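Local coordinates for Baccell_00875 (Bacteroides cellulosilyticus DSM 14838, PDB 5NO8), which probably acts as a polysaccharide lyase that cleaves L-rhamnose caps from glucuronic acid in the side chains of complex arabinogalactan proteins, at residues S41-K46 / W237-H242; I114-E117 / D122-E125. All coordinates share one frame; numbering follows the deposited sequence. Where two conformers were deposited one is given.

Two contacts on the same side of the chain's centre, about 10 Å apart between their centres, illustrate how one beta-sheet is joined within itself by backbone pairing and covered on a face by apolar side chains. Strand 122-131 neighbours strand 110-119, its hairpin partner in contact 2, and strand 232-242, which supplies half of contact 1. The chain lays down strand 40-45 first, then the hairpin, and later strand 232-242, so contact 1 spans the hairpin in sequence. Contact 2 joins strands within the eight-stranded antiparallel sheet; contact 1 lays the N-terminal hairpin of strands 29-33 and 40-45 over that sheet. A probable hydrogen bond from W237 NE1 to E125 OE1 ties the two together.

Contact 1. Residues S41-K46 / W237-H242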
# COMPACT_ATOMS: atom_id res chain seq x y z
N SER A 41 26.43 7.75 4.53
CA SER A 41 26.35 7.50 3.10
C SER A 41 26.08 6.03 2.76
O SER A 41 25.54 5.75 1.70
CB SER A 41 27.65 7.97 2.41
OG SER A 41 28.74 7.24 2.93
N GLU A 42 26.46 5.13 3.65
CA GLU A 42 26.26 3.69 3.47
C GLU A 42 25.98 3.09 4.84
O GLU A 42 26.63 3.43 5.82
CB GLU A 42 27.54 3.09 2.88
CG GLU A 42 27.54 1.64 2.46
CD GLU A 42 28.94 1.23 1.98
OE1 GLU A 42 29.39 1.76 0.93
OE2 GLU A 42 29.60 0.43 2.70
N LEU A 43 24.99 2.20 4.90
CA LEU A 43 24.60 1.54 6.13
C LEU A 43 24.45 0.08 5.77
O LEU A 43 23.64 -0.27 4.93
CB LEU A 43 23.27 2.12 6.64
CG LEU A 43 23.00 2.24 8.14
CD1 LEU A 43 21.73 3.05 8.34
CD2 LEU A 43 22.86 0.87 8.77
N THR A 44 25.29 -0.76 6.38
CA THR A 44 25.33 -2.18 6.08
C THR A 44 25.31 -2.99 7.36
O THR A 44 25.51 -2.45 8.45
CB THR A 44 26.59 -2.57 5.28
OG1 THR A 44 26.51 -3.95 4.93
CG2 THR A 44 27.82 -2.38 6.11
N LEU A 45 25.06 -4.28 7.23
CA LEU A 45 25.02 -5.17 8.39
C LEU A 45 26.15 -6.19 8.22
O LEU A 45 26.20 -6.91 7.20
CB LEU A 45 23.67 -5.84 8.51
CG LEU A 45 22.50 -4.88 8.73
CD1 LEU A 45 21.19 -5.63 8.69
CD2 LEU A 45 22.64 -4.16 10.07
N LYS A 46 27.05 -6.21 9.19
CA LYS A 46 28.21 -7.11 9.13
C LYS A 46 27.72 -8.55 9.18
O LYS A 46 26.96 -8.92 10.07
CB LYS A 46 29.15 -6.85 10.28
CG LYS A 46 30.50 -7.53 10.11
CD LYS A 46 31.14 -7.73 11.46
CE LYS A 46 32.47 -8.45 11.34
NZ LYS A 46 33.16 -8.35 12.66
N TRP A 237 17.06 7.47 18.17
CA TRP A 237 16.58 6.18 17.72
C TRP A 237 17.70 5.17 17.68
O TRP A 237 18.87 5.55 17.71
CB TRP A 237 15.89 6.30 16.37
CG TRP A 237 16.67 6.94 15.22
CD1 TRP A 237 17.95 6.69 14.84
CD2 TRP A 237 16.16 7.89 14.28
NE1 TRP A 237 18.28 7.44 13.75
CE2 TRP A 237 17.19 8.18 13.38
CE3 TRP A 237 14.92 8.49 14.10
CZ2 TRP A 237 17.02 9.06 12.31
CZ3 TRP A 237 14.75 9.38 13.04
CH2 TRP A 237 15.80 9.66 12.18
N HIS A 238 17.30 3.89 17.64
CA HIS A 238 18.21 2.77 17.50
C HIS A 238 17.95 2.13 16.14
O HIS A 238 16.79 1.88 15.82
CB HIS A 238 17.90 1.72 18.53
CG HIS A 238 18.30 2.08 19.91
ND1 HIS A 238 18.96 1.20 20.73
CD2 HIS A 238 18.15 3.22 20.62
CE1 HIS A 238 19.19 1.77 21.90
NE2 HIS A 238 18.69 3.00 21.87
N VAL A 239 19.02 1.88 15.38
CA VAL A 239 18.99 1.19 14.11
C VAL A 239 19.72 -0.14 14.27
O VAL A 239 20.81 -0.18 14.82
CB VAL A 239 19.62 2.03 13.00
CG1 VAL A 239 19.64 1.27 11.69
CG2 VAL A 239 18.87 3.34 12.86
N PHE A 240 19.08 -1.23 13.87
CA PHE A 240 19.57 -2.56 14.28
C PHE A 240 19.10 -3.64 13.33
O PHE A 240 18.06 -3.53 12.68
CB PHE A 240 19.07 -2.92 15.69
CG PHE A 240 17.57 -2.86 15.82
CD1 PHE A 240 16.95 -1.65 16.17
CD2 PHE A 240 16.77 -3.98 15.60
CE1 PHE A 240 15.57 -1.57 16.29
CE2 PHE A 240 15.38 -3.89 15.71
CZ PHE A 240 14.78 -2.69 16.06
N ALA A 241 19.87 -4.72 13.29
CA ALA A 241 19.54 -5.89 12.52
C ALA A 241 18.50 -6.70 13.27
O ALA A 241 18.50 -6.75 14.49
CB ALA A 241 20.79 -6.73 12.32
N HIS A 242 17.63 -7.37 12.53
CA HIS A 242 16.69 -8.30 13.11
C HIS A 242 16.33 -9.42 12.15
O HIS A 242 16.67 -9.38 10.97
CB HIS A 242 15.44 -7.57 13.67
CG HIS A 242 14.54 -7.01 12.62
ND1 HIS A 242 13.64 -7.78 11.93
CD2 HIS A 242 14.42 -5.75 12.12
CE1 HIS A 242 12.97 -7.02 11.07
NE2 HIS A 242 13.44 -5.79 11.16
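The strands holding L43-L45 and V239-A241 run in roughly the same direction, 31° apart, but their backbones lie too far from each other to pair, with 6.9 Å between L45 CA and A241 CA and 9.8 Å between L43 CA and V239 CA. Side chains alone bridge the gap. L45 and A241 carry the contact: the leucine fork comes down over the small methyl group, CD1 of L45 standing 3.8 Å from CB of A241 and CD2 of L45 3.9 Å from that same atom. The leucine CG lies beside the backbone N and anti to the carbonyl carbon (chi1 -62°), and from there both branches reach A241. At the other end, in one of the two conformers of L43, CD1 comes to 4.3 Å from CG1 of V239, a looser and less certain touch. All four residues are buried, and neighbours extend the apolar layer: L45 also packs on L188 of strand 187-194 and on W54, while F27 touches A241. With no hydrogen bond between the segments, the N-terminal hairpin meets the face of the large sheet here through apolar contacts, an association that rests on shape and burial rather than on polar pairing.

Contact 2. Residues I114-E117 / D122-E125; sequences IKRE and DLVE
R116 and E125 face each other as a non-hydrogen-bonded pair of the antiparallel hairpin, their side chains lying side by side and pointing the same way. Followed outward, R116 first sets CB 4.1 Å from CD1 of L123; its CG then runs past the glutamate, 3.5 Å from E125 OE2, and its CD lies 3.6 Å from that same oxygen. The chain stays extended from CG to NE, which carries it alongside the carboxylate, where NE donates to E125 OE2 at 2.9 Å in a salt bridge. That oxygen sits at the guanidinium edge, and the two flat groups are nearly coplanar, 18° apart. Farther out, NH2 donates to a water at 2.7 Å, while NH1 bonds to the carbonyls of G38 and G100. E125 OE1 accepts from W237, Y127 and W72. Beside this pair, E117 and V124 exchange two backbone bonds, V124 N to E117 O (2.8 Å) being almost straight at 178°. An alanine in place of R116 would probably leave E125 OE2 without its charged mate and the two glycine carbonyls without a shared donor. Buried charge is thus matched by charge and by neutral donors, an environment likely to favour an ionised glutamate.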
# COMPACT_ATOMS: atom_id res chain seq x y z
N ILE A 114 24.34 15.92 16.13
CA ILE A 114 24.15 14.49 16.01
C ILE A 114 25.26 13.74 16.72
O ILE A 114 26.43 13.94 16.40
CB ILE A 114 24.13 14.03 14.55
CG1 ILE A 114 23.18 14.90 13.73
CG2 ILE A 114 23.71 12.56 14.48
CD1 ILE A 114 23.18 14.63 12.25
N LYS A 115 24.90 12.87 17.66
CA LYS A 115 25.85 11.99 18.36
C LYS A 115 25.50 10.56 18.00
O LYS A 115 24.37 10.14 18.24
CB LYS A 115 25.77 12.21 19.88
CG LYS A 115 26.25 13.61 20.33
CD LYS A 115 26.27 13.81 21.84
CE LYS A 115 24.92 14.32 22.37
NZ LYS A 115 24.92 14.39 23.84
N ARG A 116 26.45 9.84 17.42
CA ARG A 116 26.27 8.45 17.04
C ARG A 116 27.13 7.52 17.87
O ARG A 116 28.28 7.85 18.17
CB ARG A 116 26.65 8.24 15.60
CG ARG A 116 25.80 9.03 14.64
CD ARG A 116 26.40 9.04 13.25
NE ARG A 116 25.56 9.82 12.35
CZ ARG A 116 25.99 10.70 11.45
NH1 ARG A 116 27.27 10.97 11.29
NH2 ARG A 116 25.09 11.31 10.67
N GLU A 117 26.57 6.38 18.24
CA GLU A 117 27.36 5.33 18.87
C GLU A 117 26.87 3.97 18.47
O GLU A 117 25.71 3.80 18.14
CB GLU A 117 27.56 5.53 20.38
CG GLU A 117 26.42 5.37 21.33
CD GLU A 117 26.89 5.60 22.78
OE1 GLU A 117 27.72 4.80 23.31
OE2 GLU A 117 26.45 6.58 23.41
N ASP A 122 24.17 -2.18 17.70
CA ASP A 122 23.11 -1.30 17.22
C ASP A 122 23.62 0.14 17.13
O ASP A 122 24.38 0.60 17.99
CB ASP A 122 21.93 -1.38 18.15
CG ASP A 122 21.34 -2.82 18.22
OD1 ASP A 122 21.76 -3.75 17.45
OD2 ASP A 122 20.45 -3.02 19.03
N LEU A 123 23.20 0.82 16.08
CA LEU A 123 23.52 2.22 15.90
C LEU A 123 22.51 3.03 16.72
O LEU A 123 21.30 2.89 16.51
CB LEU A 123 23.43 2.63 14.44
CG LEU A 123 23.40 4.12 14.10
CD1 LEU A 123 24.65 4.86 14.55
CD2 LEU A 123 23.07 4.30 12.63
N VAL A 124 23.00 3.85 17.64
CA VAL A 124 22.18 4.75 18.41
C VAL A 124 22.54 6.15 17.94
O VAL A 124 23.70 6.52 17.96
CB VAL A 124 22.39 4.56 19.91
CG1 VAL A 124 21.48 5.49 20.69
CG2 VAL A 124 22.15 3.09 20.32
N GLU A 125 21.56 6.90 17.46
CA GLU A 125 21.75 8.28 17.06
C GLU A 125 20.91 9.19 17.90
O GLU A 125 19.71 8.93 18.08
CB GLU A 125 21.31 8.48 15.62
CG GLU A 125 21.98 7.58 14.62
CD GLU A 125 21.87 8.18 13.23
OE1 GLU A 125 20.72 8.29 12.72
OE2 GLU A 125 22.91 8.63 12.67
O HOH W 1 22.57 10.49 11.12